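Long-range contacts in reducing end xylose-releasing exo-oligoxylanase (PDB 5YXT), which probably releases xylose from the reducing end of xylo-oligosaccharides, as a glycoside hydrolase of family 8 that takes part in xylan breakdown: residues C[29-34]-C[364-369]; C[255-260]-C[303-308]. All coordinates share one frame; numbering follows the deposited sequence.

Contact 1 of 2, residues C[29-34]-C[364-369]; sequences RRLDET and FALLAL
L366 pushes its branched end against helix 24-40 at L31 and T34, packing two helices of the (alpha/alpha)6 barrel of glycoside hydrolase family 8 against each other. One helix comes from near the start of the chain and the other, helix 355-369, from near its end; they run roughly antiparallel, the local axes 151° apart and 10.3 Å from each other at closest approach. The contact between 29-34 and 364-369 is mainly apolar, and no polar bond spans it. CD2 of L366 sits among three residues of the facing turn, 3.7 Å from CA of L31. The same methyl meets T34 tip to tip, 3.3 Å from OG1. L31 slants across L366, its CD1 4.0 Å from CG of that leucine, and this CD1 also reaches CD2 of L367, whose chain comes in at about a right angle to that of L31. R30 meets CD2 of L366 with its carbonyl O and with CG, the latter at 3.9 Å; its chain crosses that of L366 at about a right angle, then bends at chi2 and chi3. NH1 of R30 gives a hydrogen bond to the carbonyl O of W345, and the arginine also makes a cation-pi contact with that residue. With a valine in place of T34, which has no hydroxyl, O of R30 would probably be left with the backbone N-H as its one donor among these two segments. Beside the backbone N (chi1 -59°), the hydroxyl of T34 turns back into its own helix, so the polar atom nearest L366 is satisfied within the turn. The carbonyl O of R30 is gripped from opposite faces of its plane, by N of T34 on one and on the other by OG1 of T34, 2.7 Å away and 34° from that plane.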
ATOM      1  N   ARG C  29     -16.485  19.023  17.760  1.00 25.15           N
ATOM      2  CA  ARG C  29     -17.569  18.427  18.537  1.00 21.44           C
ATOM      3  C   ARG C  29     -17.141  17.099  19.147  1.00 20.18           C
ATOM      4  O   ARG C  29     -17.488  16.798  20.288  1.00 21.29           O
ATOM      5  CB  ARG C  29     -18.811  18.240  17.665  1.00 23.31           C
ATOM      6  N   ARG C  30     -16.380  16.294  18.404  1.00 21.38           N
ATOM      7  CA  ARG C  30     -15.886  15.034  18.952  1.00 22.43           C
ATOM      8  C   ARG C  30     -14.993  15.267  20.165  1.00 20.12           C
ATOM      9  O   ARG C  30     -15.119  14.577  21.183  1.00 21.30           O
ATOM     10  CB  ARG C  30     -15.133  14.257  17.877  1.00 24.49           C
ATOM     11  CG  ARG C  30     -14.809  12.821  18.265  1.00 28.63           C
ATOM     12  CD  ARG C  30     -16.067  11.988  18.502  1.00 27.58           C
ATOM     13  NE  ARG C  30     -16.668  11.571  17.242  1.00 31.61           N
ATOM     14  CZ  ARG C  30     -16.159  10.648  16.434  1.00 30.37           C
ATOM     15  NH1 ARG C  30     -15.034  10.027  16.761  1.00 27.08           N
ATOM     16  NH2 ARG C  30     -16.779  10.346  15.297  1.00 31.05           N
ATOM     17  N   LEU C  31     -14.079  16.236  20.070  1.00 19.45           N
ATOM     18  CA  LEU C  31     -13.215  16.550  21.202  1.00 20.80           C
ATOM     19  C   LEU C  31     -14.029  17.000  22.413  1.00 22.01           C
ATOM     20  O   LEU C  31     -13.825  16.516  23.534  1.00 18.26           O
ATOM     21  CB  LEU C  31     -12.199  17.621  20.803  1.00 21.23           C
ATOM     22  CG  LEU C  31     -11.185  18.021  21.879  1.00 24.40           C
ATOM     23  CD1 LEU C  31     -10.496  16.791  22.468  1.00 23.64           C
ATOM     24  CD2 LEU C  31     -10.158  18.982  21.309  1.00 25.35           C
ATOM     25  N   ASP C  32     -14.962  17.932  22.207  1.00 21.45           N
ATOM     26  CA  ASP C  32     -15.746  18.430  23.333  1.00 22.79           C
ATOM     27  C   ASP C  32     -16.660  17.350  23.901  1.00 21.39           C
ATOM     28  O   ASP C  32     -16.819  17.257  25.120  1.00 21.19           O
ATOM     29  CB  ASP C  32     -16.550  19.659  22.915  1.00 25.55           C
ATOM     30  CG  ASP C  32     -15.660  20.806  22.489  1.00 32.95           C
ATOM     31  OD1 ASP C  32     -14.547  20.903  23.049  1.00 33.09           O
ATOM     32  OD2 ASP C  32     -16.054  21.595  21.594  1.00 33.08           O
ATOM     33  N   GLU C  33     -17.271  16.523  23.043  1.00 21.41           N
ATOM     34  CA  GLU C  33     -18.100  15.432  23.557  1.00 24.08           C
ATOM     35  C   GLU C  33     -17.258  14.423  24.335  1.00 21.68           C
ATOM     36  O   GLU C  33     -17.710  13.868  25.343  1.00 20.71           O
ATOM     37  CB  GLU C  33     -18.841  14.729  22.416  1.00 26.12           C
ATOM     38  CG  GLU C  33     -20.030  15.493  21.855  1.00 30.16           C
ATOM     39  CD  GLU C  33     -20.506  14.929  20.522  1.00 38.36           C
ATOM     40  OE1 GLU C  33     -19.770  14.106  19.929  1.00 36.05           O
ATOM     41  OE2 GLU C  33     -21.616  15.303  20.069  1.00 43.60           O
ATOM     42  N   THR C  34     -16.027  14.176  23.880  1.00 18.98           N
ATOM     43  CA  THR C  34     -15.143  13.261  24.589  1.00 19.39           C
ATOM     44  C   THR C  34     -14.745  13.818  25.947  1.00 18.66           C
ATOM     45  O   THR C  34     -14.772  13.101  26.954  1.00 18.24           O
ATOM     46  CB  THR C  34     -13.901  12.979  23.754  1.00 19.15           C
ATOM     47  OG1 THR C  34     -14.299  12.406  22.507  1.00 21.05           O
ATOM     48  CG2 THR C  34     -12.979  12.014  24.490  1.00 20.77           C
ATOM     49  N   PHE C 364      -5.837  11.469  24.627  1.00 12.62           N
ATOM     50  CA  PHE C 364      -4.528  11.928  24.167  1.00 15.16           C
ATOM     51  C   PHE C 364      -4.453  11.903  22.647  1.00 14.87           C
ATOM     52  O   PHE C 364      -3.992  12.864  22.021  1.00 15.32           O
ATOM     53  CB  PHE C 364      -3.413  11.061  24.754  1.00 15.99           C
ATOM     54  CG  PHE C 364      -2.972  11.473  26.134  1.00 19.72           C
ATOM     55  CD1 PHE C 364      -2.988  12.802  26.523  1.00 17.38           C
ATOM     56  CD2 PHE C 364      -2.505  10.518  27.035  1.00 21.37           C
ATOM     57  CE1 PHE C 364      -2.576  13.179  27.787  1.00 17.64           C
ATOM     58  CE2 PHE C 364      -2.072  10.884  28.307  1.00 19.58           C
ATOM     59  CZ  PHE C 364      -2.108  12.214  28.688  1.00 20.38           C
ATOM     60  N   ALA C 365      -4.896  10.795  22.038  1.00 13.47           N
ATOM     61  CA  ALA C 365      -4.864  10.674  20.587  1.00 13.23           C
ATOM     62  C   ALA C 365      -5.725  11.740  19.926  1.00 13.87           C
ATOM     63  O   ALA C 365      -5.312  12.365  18.943  1.00 14.40           O
ATOM     64  CB  ALA C 365      -5.327   9.275  20.163  1.00 11.95           C
ATOM     65  N   LEU C 366      -6.932  11.959  20.455  1.00 15.62           N
ATOM     66  CA  LEU C 366      -7.834  12.945  19.862  1.00 14.77           C
ATOM     67  C   LEU C 366      -7.266  14.353  19.979  1.00 15.57           C
ATOM     68  O   LEU C 366      -7.366  15.149  19.038  1.00 15.84           O
ATOM     69  CB  LEU C 366      -9.206  12.861  20.532  1.00 16.54           C
ATOM     70  CG  LEU C 366     -10.354  13.688  19.939  1.00 20.70           C
ATOM     71  CD1 LEU C 366     -10.400  13.532  18.417  1.00 20.87           C
ATOM     72  CD2 LEU C 366     -11.689  13.273  20.602  1.00 20.57           C
ATOM     73  N   LEU C 367      -6.687  14.689  21.135  1.00 15.14           N
ATOM     74  CA  LEU C 367      -6.000  15.976  21.272  1.00 17.43           C
ATOM     75  C   LEU C 367      -4.868  16.112  20.260  1.00 16.51           C
ATOM     76  O   LEU C 367      -4.724  17.152  19.606  1.00 15.29           O
ATOM     77  CB  LEU C 367      -5.459  16.136  22.693  1.00 15.41           C
ATOM     78  CG  LEU C 367      -6.475  16.492  23.776  1.00 16.92           C
ATOM     79  CD1 LEU C 367      -5.808  16.339  25.128  1.00 17.03           C
ATOM     80  CD2 LEU C 367      -6.975  17.924  23.577  1.00 16.72           C
ATOM     81  N   ALA C 368      -4.033  15.078  20.143  1.00 13.11           N
ATOM     82  CA  ALA C 368      -2.882  15.168  19.252  1.00 14.00           C
ATOM     83  C   ALA C 368      -3.320  15.224  17.795  1.00 14.39           C
ATOM     84  O   ALA C 368      -2.777  16.010  17.015  1.00 15.92           O
ATOM     85  CB  ALA C 368      -1.935  13.990  19.483  1.00 15.47           C
ATOM     86  N   LEU C 369      -4.323  14.426  17.419  1.00 15.72           N
ATOM     87  CA  LEU C 369      -4.724  14.348  16.017  1.00 15.26           C
ATOM     88  C   LEU C 369      -5.560  15.540  15.577  1.00 17.87           C
ATOM     89  O   LEU C 369      -5.775  15.713  14.374  1.00 20.01           O
ATOM     90  CB  LEU C 369      -5.514  13.061  15.757  1.00 14.56           C
ATOM     91  CG  LEU C 369      -4.692  11.776  15.831  1.00 15.30           C
ATOM     92  CD1 LEU C 369      -5.609  10.553  15.866  1.00 15.61           C
ATOM     93  CD2 LEU C 369      -3.709  11.705  14.669  1.00 14.05           C
TER

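Contact 2 of 2, residues C[255-260]-C[303-308]; sequences YGHFFS and RYTISG
F259 and R303 form the tight part of this contact. The guanidinium lies nearly flat over one face of the phenyl ring, planes 20° apart, in a cation-pi stack with CZ of R303 3.7 Å from the ring centroid of F259. NH2 of R303 comes down near the rim, 3.4 Å from CE2 of F259, while CB and CG of R303 press on CD1 of the same ring; a bend at chi3 folds the arginine back over it. NE of R303 is held by a salt bridge to E313. Alongside, F258 and Y304 make a single antiparallel bridge, a hydrogen-bonded pair: N of F258 gives a short bond to O of Y304 (2.8 Å), whereas the return bond from N of Y304 to O of F258 is weak at 3.4 Å.

CB of H257 still touches O of Y304 (3.3 Å); the looser, water-mediated side lies beyond, at the histidine ring and the turn 305-308. One water joins O of G256, ND1 of H257 and N of I306; another accepts from the backbone N-H of H257 and, weakly, from NH1 of R303. H257 slants across T305, its ND1 3.8 Å from CG2 of T305.

Y304 packs on E147 of a second subunit. The bridge ties the loop ahead of helix 263-276 to strand 302-304. Strand 310-311 flanks that strand, with F311 edge-to-face on H257, and the Y304 ring meets F292 of helix 281-294 edge-to-face.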
ATOM      1  N   TYR C 255       6.690  -9.153  31.685  1.00 20.11           N
ATOM      2  CA  TYR C 255       6.601  -7.862  31.022  1.00 21.19           C
ATOM      3  C   TYR C 255       7.485  -7.777  29.787  1.00 19.31           C
ATOM      4  O   TYR C 255       7.710  -6.681  29.266  1.00 18.90           O
ATOM      5  CB  TYR C 255       6.942  -6.745  32.011  1.00 20.35           C
ATOM      6  CG  TYR C 255       5.864  -6.525  33.057  1.00 23.89           C
ATOM      7  CD1 TYR C 255       5.872  -7.242  34.249  1.00 24.53           C
ATOM      8  CD2 TYR C 255       4.833  -5.607  32.851  1.00 26.04           C
ATOM      9  CE1 TYR C 255       4.897  -7.054  35.210  1.00 28.57           C
ATOM     10  CE2 TYR C 255       3.837  -5.414  33.815  1.00 27.73           C
ATOM     11  CZ  TYR C 255       3.882  -6.144  34.993  1.00 30.15           C
ATOM     12  OH  TYR C 255       2.916  -5.968  35.965  1.00 31.19           O
ATOM     13  N   GLY C 256       7.966  -8.909  29.286  1.00 20.90           N
ATOM     14  CA  GLY C 256       8.847  -8.877  28.141  1.00 18.75           C
ATOM     15  C   GLY C 256       8.192  -8.810  26.778  1.00 18.41           C
ATOM     16  O   GLY C 256       8.900  -8.963  25.783  1.00 20.57           O
ATOM     17  N   HIS C 257       6.875  -8.588  26.688  1.00 18.10           N
ATOM     18  CA  HIS C 257       6.133  -8.723  25.433  1.00 16.86           C
ATOM     19  C   HIS C 257       5.385  -7.423  25.125  1.00 17.52           C
ATOM     20  O   HIS C 257       5.428  -6.457  25.892  1.00 15.92           O
ATOM     21  CB  HIS C 257       5.164  -9.909  25.504  1.00 18.12           C
ATOM     22  CG  HIS C 257       5.808 -11.191  25.939  1.00 20.80           C
ATOM     23  ND1 HIS C 257       6.754 -11.843  25.178  1.00 20.20           N
ATOM     24  CD2 HIS C 257       5.635 -11.946  27.051  1.00 20.08           C
ATOM     25  CE1 HIS C 257       7.141 -12.941  25.803  1.00 20.89           C
ATOM     26  NE2 HIS C 257       6.478 -13.025  26.942  1.00 20.26           N
ATOM     27  N   PHE C 258       4.689  -7.397  23.986  1.00 16.01           N
ATOM     28  CA  PHE C 258       3.937  -6.214  23.575  1.00 16.52           C
ATOM     29  C   PHE C 258       2.555  -6.270  24.222  1.00 16.06           C
ATOM     30  O   PHE C 258       1.699  -7.075  23.829  1.00 14.71           O
ATOM     31  CB  PHE C 258       3.834  -6.104  22.053  1.00 15.52           C
ATOM     32  CG  PHE C 258       3.218  -4.799  21.585  1.00 14.57           C
ATOM     33  CD1 PHE C 258       3.955  -3.622  21.597  1.00 14.83           C
ATOM     34  CD2 PHE C 258       1.907  -4.753  21.146  1.00 15.31           C
ATOM     35  CE1 PHE C 258       3.399  -2.417  21.173  1.00 13.54           C
ATOM     36  CE2 PHE C 258       1.340  -3.560  20.725  1.00 15.29           C
ATOM     37  CZ  PHE C 258       2.094  -2.382  20.748  1.00 13.89           C
ATOM     38  N   PHE C 259       2.343  -5.403  25.208  1.00 14.69           N
ATOM     39  CA  PHE C 259       1.115  -5.363  25.985  1.00 17.01           C
ATOM     40  C   PHE C 259       0.893  -3.920  26.437  1.00 15.30           C
ATOM     41  O   PHE C 259       1.616  -3.010  26.030  1.00 17.48           O
ATOM     42  CB  PHE C 259       1.179  -6.348  27.170  1.00 19.06           C
ATOM     43  CG  PHE C 259      -0.153  -6.951  27.520  1.00 18.81           C
ATOM     44  CD1 PHE C 259      -0.925  -7.534  26.526  1.00 18.95           C
ATOM     45  CD2 PHE C 259      -0.637  -6.923  28.818  1.00 20.32           C
ATOM     46  CE1 PHE C 259      -2.154  -8.085  26.796  1.00 20.39           C
ATOM     47  CE2 PHE C 259      -1.870  -7.474  29.103  1.00 22.86           C
ATOM     48  CZ  PHE C 259      -2.627  -8.072  28.072  1.00 20.02           C
ATOM     49  N   SER C 260      -0.098  -3.728  27.302  1.00 15.09           N
ATOM     50  CA  SER C 260      -0.644  -2.410  27.641  1.00 17.16           C
ATOM     51  C   SER C 260       0.366  -1.255  27.703  1.00 17.17           C
ATOM     52  O   SER C 260       0.168  -0.212  27.069  1.00 15.69           O
ATOM     53  CB  SER C 260      -1.385  -2.526  28.978  1.00 19.28           C
ATOM     54  OG  SER C 260      -2.234  -3.681  28.996  1.00 17.95           O
ATOM     55  N   ARG C 303      -2.059 -10.239  23.348  1.00 16.55           N
ATOM     56  CA  ARG C 303      -0.649 -10.067  23.666  1.00 17.35           C
ATOM     57  C   ARG C 303       0.181 -10.687  22.543  1.00 18.64           C
ATOM     58  O   ARG C 303      -0.162 -11.746  22.016  1.00 18.83           O
ATOM     59  CB  ARG C 303      -0.317 -10.728  25.009  1.00 18.05           C
ATOM     60  CG  ARG C 303       1.091 -10.430  25.535  1.00 17.13           C
ATOM     61  CD  ARG C 303       1.441 -11.308  26.749  1.00 20.85           C
ATOM     62  NE  ARG C 303       0.482 -11.200  27.848  1.00 20.53           N
ATOM     63  CZ  ARG C 303       0.639 -10.402  28.902  1.00 23.06           C
ATOM     64  NH1 ARG C 303       1.708  -9.621  29.005  1.00 22.85           N
ATOM     65  NH2 ARG C 303      -0.282 -10.375  29.855  1.00 24.32           N
ATOM     66  N   TYR C 304       1.266 -10.018  22.161  1.00 15.77           N
ATOM     67  CA  TYR C 304       2.180 -10.532  21.148  1.00 15.67           C
ATOM     68  C   TYR C 304       3.602 -10.480  21.682  1.00 18.01           C
ATOM     69  O   TYR C 304       3.941  -9.582  22.451  1.00 17.73           O
ATOM     70  CB  TYR C 304       2.118  -9.696  19.833  1.00 18.67           C
ATOM     71  CG  TYR C 304       0.725  -9.481  19.296  1.00 19.07           C
ATOM     72  CD1 TYR C 304       0.120 -10.429  18.482  1.00 20.63           C
ATOM     73  CD2 TYR C 304       0.018  -8.328  19.594  1.00 17.68           C
ATOM     74  CE1 TYR C 304      -1.158 -10.243  17.996  1.00 21.28           C
ATOM     75  CE2 TYR C 304      -1.261  -8.134  19.106  1.00 20.37           C
ATOM     76  CZ  TYR C 304      -1.845  -9.095  18.317  1.00 20.80           C
ATOM     77  OH  TYR C 304      -3.117  -8.898  17.844  1.00 22.89           O
ATOM     78  N   THR C 305       4.448 -11.420  21.254  1.00 17.22           N
ATOM     79  CA  THR C 305       5.876 -11.186  21.434  1.00 16.12           C
ATOM     80  C   THR C 305       6.308 -10.033  20.533  1.00 17.99           C
ATOM     81  O   THR C 305       5.623  -9.674  19.576  1.00 19.01           O
ATOM     82  CB  THR C 305       6.710 -12.428  21.102  1.00 20.71           C
ATOM     83  OG1 THR C 305       6.672 -12.661  19.691  1.00 20.02           O
ATOM     84  CG2 THR C 305       6.189 -13.659  21.836  1.00 19.59           C
ATOM     85  N   ILE C 306       7.469  -9.451  20.831  1.00 19.10           N
ATOM     86  CA  ILE C 306       7.880  -8.310  20.025  1.00 19.04           C
ATOM     87  C   ILE C 306       8.146  -8.713  18.580  1.00 21.30           C
ATOM     88  O   ILE C 306       8.089  -7.865  17.683  1.00 18.08           O
ATOM     89  CB  ILE C 306       9.095  -7.610  20.658  1.00 17.40           C
ATOM     90  CG1 ILE C 306      10.287  -8.566  20.788  1.00 21.49           C
ATOM     91  CG2 ILE C 306       8.697  -6.996  21.997  1.00 18.02           C
ATOM     92  CD1 ILE C 306      11.607  -7.892  20.538  1.00 20.88           C
ATOM     93  N   SER C 307       8.419  -9.994  18.328  1.00 19.49           N
ATOM     94  CA  SER C 307       8.537 -10.465  16.954  1.00 22.72           C
ATOM     95  C   SER C 307       7.179 -10.714  16.309  1.00 23.35           C
ATOM     96  O   SER C 307       7.122 -11.055  15.124  1.00 22.35           O
ATOM     97  CB  SER C 307       9.391 -11.741  16.895  1.00 22.42           C
ATOM     98  OG  SER C 307       8.798 -12.772  17.660  1.00 25.27           O
ATOM     99  N   GLY C 308       6.091 -10.552  17.058  1.00 21.94           N
ATOM    100  CA  GLY C 308       4.752 -10.600  16.511  1.00 21.52           C
ATOM    101  C   GLY C 308       3.985 -11.885  16.742  1.00 22.52           C
ATOM    102  O   GLY C 308       2.873 -12.013  16.219  1.00 23.23           O
TER
HETATM  103  O   HOH W   1       8.558 -10.502  23.486  1.00 18.29           O
HETATM  104  O   HOH W   2       4.518  -8.356  28.346  1.00 18.83           O

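In the fold
Contact 1 is buried helix-to-helix packing, whereas contact 2 is only partly buried and ties a loop to a short strand and the turn after it. They hold different elements: their centres are 28 Å apart, and their nearest atoms still about 11 Å. Along the chain, 255-260 and 303-308 are nested inside the long loop that 29-34 and 364-369 close, so contact 1 brings helices from near the two ends of the chain together and contact 2 closes a shorter loop that holds helices 263-276 and 281-294. Leucine methyls carry the first; backbone bonds, a cation-pi stack and bridging waters carry the second, which also lies beside another subunit.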